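Long-range contacts in aminotransferase class-III (Sphaerobacter thermophilus DSM 20745, PDB 6K8H), which is an omega-transaminase of the class-III aminotransferase family, built on the type I fold of pyridoxal-phosphate-dependent enzymes and present as a two-chain assembly: residues N10-P15 against A42-Y47; P15-A20 against D58-E63; D66-Y71 against F412-L417; F340-T345 against L421-G426. All coordinates share one frame; numbering follows the deposited sequence.

Contact 1 of 4, residues N10-P15 against A42-Y47; sequences NVYREP and APYPPY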
loop_
_atom_site.group_PDB
_atom_site.type_symbol
_atom_site.label_atom_id
_atom_site.label_comp_id
_atom_site.label_asym_id
_atom_site.label_seq_id
_atom_site.Cartn_x
_atom_site.Cartn_y
_atom_site.Cartn_z
ATOM N N ASN B 10 -30.454 7.932 -12.912
ATOM C CA ASN B 10 -29.849 8.133 -11.589
ATOM C C ASN B 10 -30.824 7.868 -10.438
ATOM O O ASN B 10 -31.021 8.704 -9.558
ATOM C CB ASN B 10 -29.269 9.546 -11.487
ATOM C CG ASN B 10 -28.089 9.746 -12.406
ATOM O OD1 ASN B 10 -27.317 8.815 -12.638
ATOM N ND2 ASN B 10 -27.946 10.948 -12.950
ATOM N N VAL B 11 -31.449 6.690 -10.437
ATOM C CA VAL B 11 -32.455 6.451 -9.407
ATOM C C VAL B 11 -31.842 6.371 -8.010
ATOM O O VAL B 11 -32.553 6.579 -7.018
ATOM C CB VAL B 11 -33.276 5.182 -9.723
ATOM C CG1 VAL B 11 -33.859 5.274 -11.120
ATOM C CG2 VAL B 11 -32.430 3.937 -9.595
ATOM N N TYR B 12 -30.528 6.139 -7.902
ATOM C CA TYR B 12 -29.898 6.029 -6.586
ATOM C C TYR B 12 -30.028 7.306 -5.776
ATOM O O TYR B 12 -29.915 7.254 -4.548
ATOM C CB TYR B 12 -28.411 5.661 -6.724
ATOM C CG TYR B 12 -27.501 6.821 -7.099
ATOM C CD1 TYR B 12 -27.348 7.222 -8.424
ATOM C CD2 TYR B 12 -26.783 7.500 -6.130
ATOM C CE1 TYR B 12 -26.511 8.284 -8.761
ATOM C CE2 TYR B 12 -25.953 8.556 -6.455
ATOM C CZ TYR B 12 -25.828 8.955 -7.769
ATOM O OH TYR B 12 -24.984 10.008 -8.082
ATOM N N ARG B 13 -30.252 8.448 -6.432
ATOM C CA ARG B 13 -30.417 9.719 -5.734
ATOM C C ARG B 13 -31.773 9.860 -5.046
ATOM O O ARG B 13 -31.951 10.795 -4.257
ATOM C CB ARG B 13 -30.236 10.880 -6.714
ATOM C CG ARG B 13 -28.885 10.946 -7.418
ATOM C CD ARG B 13 -28.563 12.386 -7.708
ATOM N NE ARG B 13 -27.260 12.636 -8.325
ATOM C CZ ARG B 13 -26.174 13.028 -7.663
ATOM N NH1 ARG B 13 -26.203 13.184 -6.345
ATOM N NH2 ARG B 13 -25.051 13.272 -8.323
ATOM N N GLU B 14 -32.729 8.976 -5.319
ATOM C CA GLU B 14 -34.044 9.101 -4.704
ATOM C C GLU B 14 -33.997 8.693 -3.233
ATOM O O GLU B 14 -33.237 7.799 -2.858
ATOM C CB GLU B 14 -35.067 8.228 -5.424
ATOM C CG GLU B 14 -35.293 8.564 -6.881
ATOM C CD GLU B 14 -36.083 7.475 -7.588
ATOM O OE1 GLU B 14 -36.383 6.459 -6.922
ATOM O OE2 GLU B 14 -36.404 7.624 -8.793
ATOM N N PRO B 15 -34.826 9.307 -2.386
ATOM C CA PRO B 15 -34.908 8.857 -0.989
ATOM C C PRO B 15 -35.318 7.395 -0.910
ATOM O O PRO B 15 -36.095 6.903 -1.728
ATOM C CB PRO B 15 -35.966 9.777 -0.366
ATOM C CG PRO B 15 -36.597 10.525 -1.509
ATOM C CD PRO B 15 -35.601 10.538 -2.624
ATOM N N ALA B 42 -21.556 14.108 -3.627
ATOM C CA ALA B 42 -22.584 14.622 -2.733
ATOM C C ALA B 42 -23.973 14.503 -3.359
ATOM O O ALA B 42 -24.124 14.605 -4.583
ATOM C CB ALA B 42 -22.311 16.085 -2.396
ATOM N N PRO B 43 -25.021 14.300 -2.543
ATOM C CA PRO B 43 -24.998 14.096 -1.085
ATOM C C PRO B 43 -24.405 12.747 -0.662
ATOM O O PRO B 43 -23.882 12.617 0.441
ATOM C CB PRO B 43 -26.482 14.166 -0.682
ATOM C CG PRO B 43 -27.235 14.537 -1.885
ATOM C CD PRO B 43 -26.388 14.296 -3.086
ATOM N N TYR B 44 -24.522 11.739 -1.521
ATOM C CA TYR B 44 -23.936 10.430 -1.273
ATOM C C TYR B 44 -23.687 9.774 -2.610
ATOM O O TYR B 44 -24.385 10.081 -3.588
ATOM C CB TYR B 44 -24.837 9.543 -0.404
ATOM C CG TYR B 44 -26.238 9.383 -0.920
ATOM C CD1 TYR B 44 -26.552 8.411 -1.870
ATOM C CD2 TYR B 44 -27.263 10.190 -0.443
ATOM C CE1 TYR B 44 -27.857 8.262 -2.328
ATOM C CE2 TYR B 44 -28.563 10.051 -0.905
ATOM C CZ TYR B 44 -28.856 9.087 -1.837
ATOM O OH TYR B 44 -30.151 8.941 -2.277
ATOM N N PRO B 45 -22.702 8.888 -2.713
ATOM C CA PRO B 45 -22.380 8.292 -4.005
ATOM C C PRO B 45 -23.282 7.105 -4.297
ATOM O O PRO B 45 -23.931 6.566 -3.388
ATOM C CB PRO B 45 -20.917 7.858 -3.833
ATOM C CG PRO B 45 -20.814 7.531 -2.371
ATOM C CD PRO B 45 -21.760 8.462 -1.654
ATOM N N PRO B 46 -23.346 6.657 -5.547
ATOM C CA PRO B 46 -23.988 5.371 -5.822
ATOM C C PRO B 46 -23.079 4.241 -5.348
ATOM O O PRO B 46 -21.862 4.402 -5.244
ATOM C CB PRO B 46 -24.136 5.389 -7.343
ATOM C CG PRO B 46 -22.873 6.119 -7.786
ATOM C CD PRO B 46 -22.657 7.190 -6.735
ATOM N N TYR B 47 -23.673 3.077 -5.084
ATOM C CA TYR B 47 -22.926 1.911 -4.613
ATOM C C TYR B 47 -22.898 0.851 -5.701
ATOM O O TYR B 47 -23.930 0.546 -6.301
ATOM C CB TYR B 47 -23.536 1.344 -3.323
ATOM C CG TYR B 47 -23.082 2.118 -2.104
ATOM C CD1 TYR B 47 -23.547 3.409 -1.870
ATOM C CD2 TYR B 47 -22.144 1.587 -1.227
ATOM C CE1 TYR B 47 -23.107 4.151 -0.776
ATOM C CE2 TYR B 47 -21.709 2.309 -0.133
ATOM C CZ TYR B 47 -22.189 3.586 0.088
ATOM O OH TYR B 47 -21.734 4.301 1.178
HETATM O O HOH W 1 -23.606 11.549 -5.945
HETATM O O HOH W 2 -27.231 11.443 -4.116
HETATM O O HOH W 3 -23.006 14.541 -6.853
#

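Contact 2 of 4, residues P15-A20 against D58-E63; sequences PGSAAA and DADGEE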
loop_
_atom_site.group_PDB
_atom_site.type_symbol
_atom_site.label_atom_id
_atom_site.label_comp_id
_atom_site.label_asym_id
_atom_site.label_seq_id
_atom_site.Cartn_x
_atom_site.Cartn_y
_atom_site.Cartn_z
ATOM N N PRO B 15 -34.826 9.307 -2.386
ATOM C CA PRO B 15 -34.908 8.857 -0.989
ATOM C C PRO B 15 -35.318 7.395 -0.910
ATOM O O PRO B 15 -36.095 6.903 -1.728
ATOM C CB PRO B 15 -35.966 9.777 -0.366
ATOM C CG PRO B 15 -36.597 10.525 -1.509
ATOM C CD PRO B 15 -35.601 10.538 -2.624
ATOM N N GLY B 16 -34.736 6.688 0.056
ATOM C CA GLY B 16 -35.026 5.281 0.209
ATOM C C GLY B 16 -34.418 4.391 -0.848
ATOM O O GLY B 16 -34.761 3.210 -0.914
ATOM N N SER B 17 -33.527 4.916 -1.686
ATOM C CA SER B 17 -32.780 4.064 -2.599
ATOM C C SER B 17 -31.877 3.107 -1.805
ATOM O O SER B 17 -31.657 3.259 -0.595
ATOM C CB SER B 17 -31.939 4.903 -3.554
ATOM O OG SER B 17 -30.846 5.462 -2.851
ATOM N N ALA B 18 -31.373 2.082 -2.495
ATOM C CA ALA B 18 -30.376 1.213 -1.875
ATOM C C ALA B 18 -29.136 2.000 -1.462
ATOM O O ALA B 18 -28.599 1.802 -0.361
ATOM C CB ALA B 18 -30.005 0.080 -2.827
ATOM N N ALA B 19 -28.670 2.900 -2.336
ATOM C CA ALA B 19 -27.501 3.715 -2.017
ATOM C C ALA B 19 -27.742 4.594 -0.797
ATOM O O ALA B 19 -26.828 4.817 -0.003
ATOM C CB ALA B 19 -27.102 4.572 -3.219
ATOM N N ALA B 20 -28.950 5.142 -0.645
ATOM C CA ALA B 20 -29.214 5.984 0.521
ATOM C C ALA B 20 -29.149 5.173 1.818
ATOM O O ALA B 20 -28.578 5.629 2.815
ATOM C CB ALA B 20 -30.574 6.676 0.376
ATOM N N ASP B 58 -25.173 -0.935 -10.298
ATOM C CA ASP B 58 -25.175 -0.361 -8.965
ATOM C C ASP B 58 -26.225 -1.048 -8.089
ATOM O O ASP B 58 -26.998 -1.900 -8.542
ATOM C CB ASP B 58 -25.314 1.185 -9.023
ATOM C CG ASP B 58 -26.737 1.713 -9.281
ATOM O OD1 ASP B 58 -27.747 0.970 -9.260
ATOM O OD2 ASP B 58 -26.822 2.950 -9.521
ATOM N N ALA B 59 -26.193 -0.706 -6.797
ATOM C CA ALA B 59 -27.000 -1.395 -5.796
ATOM C C ALA B 59 -28.490 -1.183 -6.026
ATOM O O ALA B 59 -29.307 -1.910 -5.451
ATOM C CB ALA B 59 -26.593 -0.937 -4.387
ATOM N N ASP B 60 -28.851 -0.198 -6.848
ATOM C CA ASP B 60 -30.229 0.049 -7.240
ATOM C C ASP B 60 -30.580 -0.564 -8.592
ATOM O O ASP B 60 -31.647 -0.263 -9.136
ATOM C CB ASP B 60 -30.491 1.553 -7.266
ATOM C CG ASP B 60 -30.426 2.167 -5.887
ATOM O OD1 ASP B 60 -31.426 2.051 -5.159
ATOM O OD2 ASP B 60 -29.370 2.736 -5.523
ATOM N N GLY B 61 -29.717 -1.418 -9.141
ATOM C CA GLY B 61 -30.011 -2.108 -10.382
ATOM C C GLY B 61 -29.751 -1.322 -11.653
ATOM O O GLY B 61 -30.006 -1.847 -12.744
ATOM N N GLU B 62 -29.273 -0.082 -11.556
ATOM C CA GLU B 62 -29.038 0.737 -12.742
ATOM C C GLU B 62 -27.709 0.334 -13.380
ATOM O O GLU B 62 -26.682 0.274 -12.702
ATOM C CB GLU B 62 -29.043 2.219 -12.361
ATOM C CG GLU B 62 -28.915 3.215 -13.533
ATOM C CD GLU B 62 -29.594 4.551 -13.226
ATOM O OE1 GLU B 62 -30.348 4.605 -12.231
ATOM O OE2 GLU B 62 -29.381 5.541 -13.968
ATOM N N GLU B 63 -27.730 0.041 -14.675
ATOM C CA GLU B 63 -26.537 -0.409 -15.379
ATOM C C GLU B 63 -25.947 0.713 -16.216
ATOM O O GLU B 63 -26.673 1.460 -16.878
ATOM C CB GLU B 63 -26.855 -1.609 -16.270
ATOM C CG GLU B 63 -27.759 -2.615 -15.611
ATOM C CD GLU B 63 -27.782 -3.947 -16.335
ATOM O OE1 GLU B 63 -27.460 -3.977 -17.548
ATOM O OE2 GLU B 63 -28.115 -4.963 -15.685
#

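Contact 3 of 4, residues D66-Y71 against F412-L417; sequences DFVNNY and FITPAL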
loop_
_atom_site.group_PDB
_atom_site.type_symbol
_atom_site.label_atom_id
_atom_site.label_comp_id
_atom_site.label_asym_id
_atom_site.label_seq_id
_atom_site.Cartn_x
_atom_site.Cartn_y
_atom_site.Cartn_z
ATOM N N ASP B 66 -18.990 1.224 -18.231
ATOM C CA ASP B 66 -17.962 1.685 -17.294
ATOM C C ASP B 66 -16.771 2.225 -18.081
ATOM O O ASP B 66 -16.020 1.452 -18.687
ATOM C CB ASP B 66 -17.528 0.553 -16.364
ATOM C CG ASP B 66 -16.679 1.038 -15.192
ATOM O OD1 ASP B 66 -16.090 2.134 -15.279
ATOM O OD2 ASP B 66 -16.593 0.318 -14.166
ATOM N N PHE B 67 -16.623 3.553 -18.100
ATOM C CA PHE B 67 -15.454 4.215 -18.665
ATOM C C PHE B 67 -14.516 4.754 -17.588
ATOM O O PHE B 67 -13.690 5.628 -17.871
ATOM C CB PHE B 67 -15.872 5.340 -19.603
ATOM C CG PHE B 67 -16.492 4.857 -20.875
ATOM C CD1 PHE B 67 -17.821 4.469 -20.908
ATOM C CD2 PHE B 67 -15.747 4.787 -22.039
ATOM C CE1 PHE B 67 -18.409 4.026 -22.099
ATOM C CE2 PHE B 67 -16.314 4.343 -23.225
ATOM C CZ PHE B 67 -17.642 3.959 -23.254
ATOM N N VAL B 68 -14.633 4.264 -16.358
ATOM C CA VAL B 68 -13.711 4.609 -15.280
ATOM C C VAL B 68 -12.806 3.435 -14.943
ATOM O O VAL B 68 -11.592 3.595 -14.833
ATOM C CB VAL B 68 -14.468 5.096 -14.025
ATOM C CG1 VAL B 68 -13.481 5.562 -12.949
ATOM C CG2 VAL B 68 -15.457 6.192 -14.385
ATOM N N ASN B 69 -13.391 2.245 -14.769
ATOM C CA ASN B 69 -12.644 1.004 -14.565
ATOM C C ASN B 69 -11.638 1.136 -13.426
ATOM O O ASN B 69 -10.441 0.865 -13.577
ATOM C CB ASN B 69 -11.966 0.576 -15.860
ATOM C CG ASN B 69 -12.956 0.413 -16.984
ATOM O OD1 ASN B 69 -13.010 1.231 -17.913
ATOM N ND2 ASN B 69 -13.766 -0.637 -16.901
ATOM N N ASN B 70 -12.150 1.565 -12.274
ATOM C CA ASN B 70 -11.343 1.803 -11.079
ATOM C C ASN B 70 -10.137 2.681 -11.410
ATOM O O ASN B 70 -8.987 2.366 -11.092
ATOM C CB ASN B 70 -10.913 0.495 -10.422
ATOM C CG ASN B 70 -10.686 0.663 -8.938
ATOM O OD1 ASN B 70 -11.315 1.516 -8.322
ATOM N ND2 ASN B 70 -9.784 -0.127 -8.362
ATOM N N TYR B 71 -10.424 3.796 -12.083
ATOM C CA TYR B 71 -9.423 4.783 -12.473
ATOM C C TYR B 71 -8.298 4.145 -13.290
ATOM O O TYR B 71 -7.114 4.335 -13.021
ATOM C CB TYR B 71 -8.913 5.546 -11.247
ATOM C CG TYR B 71 -9.962 6.577 -10.853
ATOM C CD1 TYR B 71 -11.032 6.235 -10.032
ATOM C CD2 TYR B 71 -9.937 7.853 -11.392
ATOM C CE1 TYR B 71 -12.025 7.165 -9.718
ATOM C CE2 TYR B 71 -10.909 8.791 -11.078
ATOM C CZ TYR B 71 -11.955 8.444 -10.249
ATOM O OH TYR B 71 -12.923 9.381 -9.949
ATOM N N PHE B 412 -20.891 5.807 -17.175
ATOM C CA PHE B 412 -20.153 6.083 -15.949
ATOM C C PHE B 412 -18.772 6.581 -16.356
ATOM O O PHE B 412 -17.971 5.814 -16.898
ATOM C CB PHE B 412 -20.075 4.823 -15.082
ATOM C CG PHE B 412 -19.268 4.979 -13.816
ATOM C CD1 PHE B 412 -19.428 6.079 -12.987
ATOM C CD2 PHE B 412 -18.372 3.990 -13.443
ATOM C CE1 PHE B 412 -18.675 6.204 -11.815
ATOM C CE2 PHE B 412 -17.614 4.095 -12.288
ATOM C CZ PHE B 412 -17.772 5.210 -11.464
ATOM N N ILE B 413 -18.500 7.865 -16.110
ATOM C CA ILE B 413 -17.213 8.479 -16.414
ATOM C C ILE B 413 -16.823 9.322 -15.203
ATOM O O ILE B 413 -17.649 9.602 -14.334
ATOM C CB ILE B 413 -17.245 9.327 -17.714
ATOM C CG1 ILE B 413 -15.822 9.587 -18.238
ATOM C CG2 ILE B 413 -18.047 10.614 -17.501
ATOM C CD1 ILE B 413 -15.764 9.968 -19.707
ATOM N N THR B 414 -15.539 9.690 -15.117
ATOM C CA THR B 414 -15.117 10.516 -13.995
ATOM C C THR B 414 -15.759 11.900 -14.068
ATOM O O THR B 414 -16.136 12.371 -15.147
ATOM C CB THR B 414 -13.597 10.676 -13.944
ATOM O OG1 THR B 414 -13.141 11.424 -15.079
ATOM C CG2 THR B 414 -12.904 9.317 -13.881
ATOM N N PRO B 415 -15.866 12.586 -12.930
ATOM C CA PRO B 415 -16.407 13.956 -12.956
ATOM C C PRO B 415 -15.654 14.897 -13.882
ATOM O O PRO B 415 -16.259 15.838 -14.404
ATOM C CB PRO B 415 -16.294 14.398 -11.495
ATOM C CG PRO B 415 -16.385 13.114 -10.717
ATOM C CD PRO B 415 -15.685 12.078 -11.554
ATOM N N ALA B 416 -14.359 14.673 -14.124
ATOM C CA ALA B 416 -13.628 15.561 -15.017
ATOM C C ALA B 416 -13.890 15.253 -16.487
ATOM O O ALA B 416 -13.462 16.030 -17.346
ATOM C CB ALA B 416 -12.117 15.480 -14.731
ATOM N N LEU B 417 -14.632 14.177 -16.782
ATOM C CA LEU B 417 -14.787 13.632 -18.131
ATOM C C LEU B 417 -13.460 13.071 -18.645
ATOM O O LEU B 417 -13.186 13.071 -19.849
ATOM C CB LEU B 417 -15.392 14.652 -19.116
ATOM C CG LEU B 417 -16.666 15.359 -18.636
ATOM C CD1 LEU B 417 -17.245 16.257 -19.713
ATOM C CD2 LEU B 417 -17.732 14.376 -18.136
#

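Contact 4 of 4, residues F340-T345 against L421-G426; sequences FDRLAT and LSTPMG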
loop_
_atom_site.group_PDB
_atom_site.type_symbol
_atom_site.label_atom_id
_atom_site.label_comp_id
_atom_site.label_asym_id
_atom_site.label_seq_id
_atom_site.Cartn_x
_atom_site.Cartn_y
_atom_site.Cartn_z
ATOM N N PHE B 340 -3.292 -3.660 -28.098
ATOM C CA PHE B 340 -2.969 -2.242 -28.007
ATOM C C PHE B 340 -3.431 -1.503 -29.256
ATOM O O PHE B 340 -4.021 -0.417 -29.154
ATOM C CB PHE B 340 -1.468 -2.056 -27.783
ATOM C CG PHE B 340 -1.042 -2.239 -26.350
ATOM C CD1 PHE B 340 -1.323 -1.275 -25.401
ATOM C CD2 PHE B 340 -0.362 -3.379 -25.957
ATOM C CE1 PHE B 340 -0.927 -1.442 -24.073
ATOM C CE2 PHE B 340 0.030 -3.558 -24.640
ATOM C CZ PHE B 340 -0.253 -2.586 -23.700
ATOM N N ASP B 341 -3.207 -2.096 -30.440
ATOM C CA ASP B 341 -3.646 -1.484 -31.697
ATOM C C ASP B 341 -5.161 -1.294 -31.732
ATOM O O ASP B 341 -5.660 -0.235 -32.141
ATOM C CB ASP B 341 -3.214 -2.345 -32.891
ATOM C CG ASP B 341 -1.716 -2.294 -33.153
ATOM O OD1 ASP B 341 -1.008 -1.446 -32.555
ATOM O OD2 ASP B 341 -1.246 -3.119 -33.972
ATOM N N ARG B 342 -5.910 -2.323 -31.319
ATOM C CA ARG B 342 -7.368 -2.229 -31.338
ATOM C C ARG B 342 -7.871 -1.153 -30.379
ATOM O O ARG B 342 -8.752 -0.360 -30.727
ATOM C CB ARG B 342 -7.987 -3.589 -30.998
ATOM C CG ARG B 342 -9.504 -3.618 -31.127
ATOM C CD ARG B 342 -10.076 -5.010 -30.847
ATOM N NE ARG B 342 -9.855 -5.465 -29.473
ATOM C CZ ARG B 342 -10.660 -5.168 -28.457
ATOM N NH1 ARG B 342 -11.717 -4.407 -28.662
ATOM N NH2 ARG B 342 -10.413 -5.622 -27.239
ATOM N N LEU B 343 -7.333 -1.124 -29.158
ATOM C CA LEU B 343 -7.712 -0.087 -28.197
ATOM C C LEU B 343 -7.387 1.305 -28.723
ATOM O O LEU B 343 -8.151 2.252 -28.503
ATOM C CB LEU B 343 -7.016 -0.313 -26.859
ATOM C CG LEU B 343 -7.406 -1.570 -26.081
ATOM C CD1 LEU B 343 -6.474 -1.735 -24.904
ATOM C CD2 LEU B 343 -8.860 -1.534 -25.633
ATOM N N ALA B 344 -6.254 1.458 -29.407
ATOM C CA ALA B 344 -5.898 2.781 -29.907
ATOM C C ALA B 344 -6.847 3.214 -31.015
ATOM O O ALA B 344 -7.246 4.383 -31.084
ATOM C CB ALA B 344 -4.448 2.781 -30.391
ATOM N N THR B 345 -7.238 2.280 -31.883
ATOM C CA THR B 345 -8.206 2.615 -32.920
ATOM C C THR B 345 -9.544 2.997 -32.304
ATOM O O THR B 345 -10.153 4.005 -32.685
ATOM C CB THR B 345 -8.353 1.449 -33.886
ATOM O OG1 THR B 345 -7.105 1.264 -34.566
ATOM C CG2 THR B 345 -9.456 1.739 -34.890
ATOM N N LEU B 421 -10.964 3.174 -21.986
ATOM C CA LEU B 421 -11.606 1.991 -22.542
ATOM C C LEU B 421 -11.156 0.708 -21.836
ATOM O O LEU B 421 -10.116 0.649 -21.180
ATOM C CB LEU B 421 -11.308 1.877 -24.037
ATOM C CG LEU B 421 -11.420 3.129 -24.893
ATOM C CD1 LEU B 421 -10.951 2.828 -26.317
ATOM C CD2 LEU B 421 -12.860 3.610 -24.903
ATOM N N SER B 422 -11.974 -0.331 -21.983
ATOM C CA SER B 422 -11.635 -1.676 -21.548
ATOM C C SER B 422 -11.736 -2.641 -22.731
ATOM O O SER B 422 -12.452 -2.389 -23.710
ATOM C CB SER B 422 -12.547 -2.115 -20.398
ATOM O OG SER B 422 -13.901 -2.194 -20.825
ATOM N N THR B 423 -11.001 -3.751 -22.634
ATOM C CA THR B 423 -10.950 -4.699 -23.742
ATOM C C THR B 423 -12.294 -5.348 -24.095
ATOM O O THR B 423 -12.442 -5.758 -25.259
ATOM C CB THR B 423 -9.913 -5.803 -23.465
ATOM O OG1 THR B 423 -10.229 -6.471 -22.242
ATOM C CG2 THR B 423 -8.492 -5.231 -23.402
ATOM N N PRO B 424 -13.288 -5.481 -23.203
ATOM C CA PRO B 424 -14.601 -5.957 -23.672
ATOM C C PRO B 424 -15.291 -4.993 -24.619
ATOM O O PRO B 424 -16.311 -5.366 -25.215
ATOM C CB PRO B 424 -15.405 -6.131 -22.371
ATOM C CG PRO B 424 -14.386 -6.330 -21.329
ATOM C CD PRO B 424 -13.246 -5.440 -21.725
ATOM N N MET B 425 -14.786 -3.772 -24.776
ATOM C CA MET B 425 -15.464 -2.789 -25.606
ATOM C C MET B 425 -15.169 -2.987 -27.082
ATOM O O MET B 425 -14.098 -3.461 -27.474
ATOM C CB MET B 425 -15.063 -1.364 -25.212
ATOM C CG MET B 425 -15.659 -0.907 -23.910
ATOM S SD MET B 425 -15.108 0.753 -23.456
ATOM C CE MET B 425 -15.966 0.924 -21.893
ATOM N N GLY B 426 -16.142 -2.601 -27.898
ATOM C CA GLY B 426 -15.980 -2.515 -29.329
ATOM C C GLY B 426 -16.625 -1.258 -29.876
ATOM O O GLY B 426 -16.920 -0.313 -29.131
#

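Contact 1 of 4, residues N10-P15 against A42-Y47
Tyr12 and Tyr44 both place CG between the backbone N and the carbonyl carbon (chi1 78° and 54°), which lays the first ring over Pro46 and carries the second to the carbonyls of residues 12-14. Pro46 CB stands 3.5 Å from the centroid of the Tyr12 ring, almost on its normal, a CH-pi contact. Arg13 CG covers the opposite face of that ring, nearer its rim, so the tyrosine lies between a proline and an arginine chain. Tyr44 OH donates to Tyr12 O at 2.8 Å, lying in the carbonyl plane on a lone pair. The segment 10-15 includes a short 3-10 turn leading into helix 18-29 of this class-III aminotransferase; it packs on the proline-rich loop that runs to strand 48-52. A cis peptide precedes Pro43 in that loop. Extended from CG to NE, Arg13 brings NH1 to Ala42 O (3.1 Å, 160° at the hydrogen), with the acceptor near the guanidinium plane. Tyr12 OH sits 3.2 Å above the centre of this Arg13 group, while Arg13 NE forms a salt bridge with Glu404. Met99 of the second subunit packs on Pro46. A water joins the two chain segments through Tyr12 OH (3.0 Å) and Tyr44 O (2.9 Å).

Contact 2 of 4, residues P15-A20 against D58-E63
The carboxylate of Asp60 is the flat group here, with Ser17 CB on one side of its plane and Ala18 CB on the other. Both oxygens are met on their syn sides by backbone N-H groups at the start of helix 18-29: Ala18 N donates to Asp60 OD1 at 2.7 Å, and Ala19 N to Asp60 OD2 at 3.3 Å, the second bond clearly longer. Each donor lies about 20° out of the carboxylate plane. Gripped at both oxygens, the group has its rotation fixed, and its negative charge faces the positive end of the helix dipole, probably a favourable pairing. The placement begins with CG beside the backbone N of Asp60 (chi1 -67°), which points the carboxylate at the helix start. Ser17 is the N-cap residue; its OG accepts from Ala20 N at 2.9 Å and is also hydrogen-bonded to Tyr12 O, so Ser17 caps the first turn from within its own segment, while Asp60 takes up two further N-H groups from across the contact. Next to these bonds, Ala18 CB packs against Ala59 CB at 3.9 Å. Asp60 belongs to a type I turn, Asp58 to Gly61, closed by Gly61 N to Asp58 O and steadied by Glu62 N, which donates to Asp58 OD1 at 3.0 Å from above that carboxylate plane. The turn connects antiparallel strands 55-58 and 63-66, so the hairpin end of the four-stranded sheet abuts the first turn of helix 18-29.

Contact 3 of 4, residues D66-Y71 against F412-L417
A parallel beta bridge pairs Asp66 with Phe412 where strands 63-66 and 411-412 meet at one edge of the four-stranded sheet (within this chain), and segment 66-71 then enters a short turn of left-handed helical residues leading to Tyr71, whose side chain is about 6 Å from the bound (5-hydroxy-4,6-dimethylpyridin-3-yl)methyl dihydrogen phosphate. Phe67 N donates to Phe412 O at 2.9 Å. Beside this bond, Val68 CG2 rests over the centre of the Phe412 ring, 3.7 Å from its centroid, a CH-pi contact. Phe412 CG is anti to the backbone N (chi1 177°), which lays the ring alongside Asp66; the Asp66 CG lies at the ring edge, with carboxylate and ring planes 56° apart. The methyl CG2 of Thr414 comes to 3.5 Å from Tyr71 CE2, while Thr414 OG1 turns to Phe418 O. Ala98 of the second subunit packs on Val68 and Tyr71, and Met99 of that subunit on Phe412. The carboxylate of Asp66 shapes the turn: OD2 bonds to His78 NE2, and OD1 accepts from Val68 N at 2.8 Å, an Asx turn, and from Asn69 N at 2.7 Å, extending it to an Asx motif.

Contact 4 of 4, residues F340-T345 against L421-G426
A type I turn, Ser422 to Met425, leads from strand 418-420 to the N-cap of helix 427-445, and the guanidinium of Arg342 on helix 337-361 holds two of its carbonyls. Arg342 NH1 donates to Met425 O at 2.8 Å, the donor standing almost straight out from the oxygen and the acceptor within the guanidinium plane. Arg342 NH2 reaches Thr423 O, also at 2.8 Å, in the carbonyl plane on a lone pair. The side chain leaves the helix extended and bends at chi3 (64°), turning the guanidinium toward the two carbonyls. Glu339 completes the grip through a salt bridge with NH2, probably balancing the arginine's charge. One residue on, Leu343 fills the apolar side: its CD2 lies 4.5 Å from Leu421 CB. Leu421 CD1 sets a methyl against the backbone carbonyl Leu343 O at 3.6 Å. Within the turn, Ser422 N makes a weak bond to Met425 SD, while Thr423 OG1 bonds to His76 ND1. Leu421 also packs on Leu346 and Leu350 of helix 337-361, so the link from strand 418-420 to helix 427-445 lies along that helix, with Ser372 of the loop joining strands 366-370 and 373-377 beside Leu421 and Leu343.

How the contacts relate
From the N terminus, contact 1 closes a loop around helix 18-29, bringing the residues before it onto the chain that follows. Contact 2 starts at the shared Pro15 and ends beyond contact 1, so the two cross; they touch, and together join the N-terminal turn, the helix start and the hairpin of strands 55-58 and 63-66. Contact 3 opens just after contact 2 and spans some 340 residues, setting a late strand beside an early one. Contact 4 opens inside that span and closes after it, so these two also cross, and Met425 and Leu421 pack on Phe67. Contacts 1 and 3 both reach the second subunit; the centres of contacts 1 and 4 are about 30 Å apart.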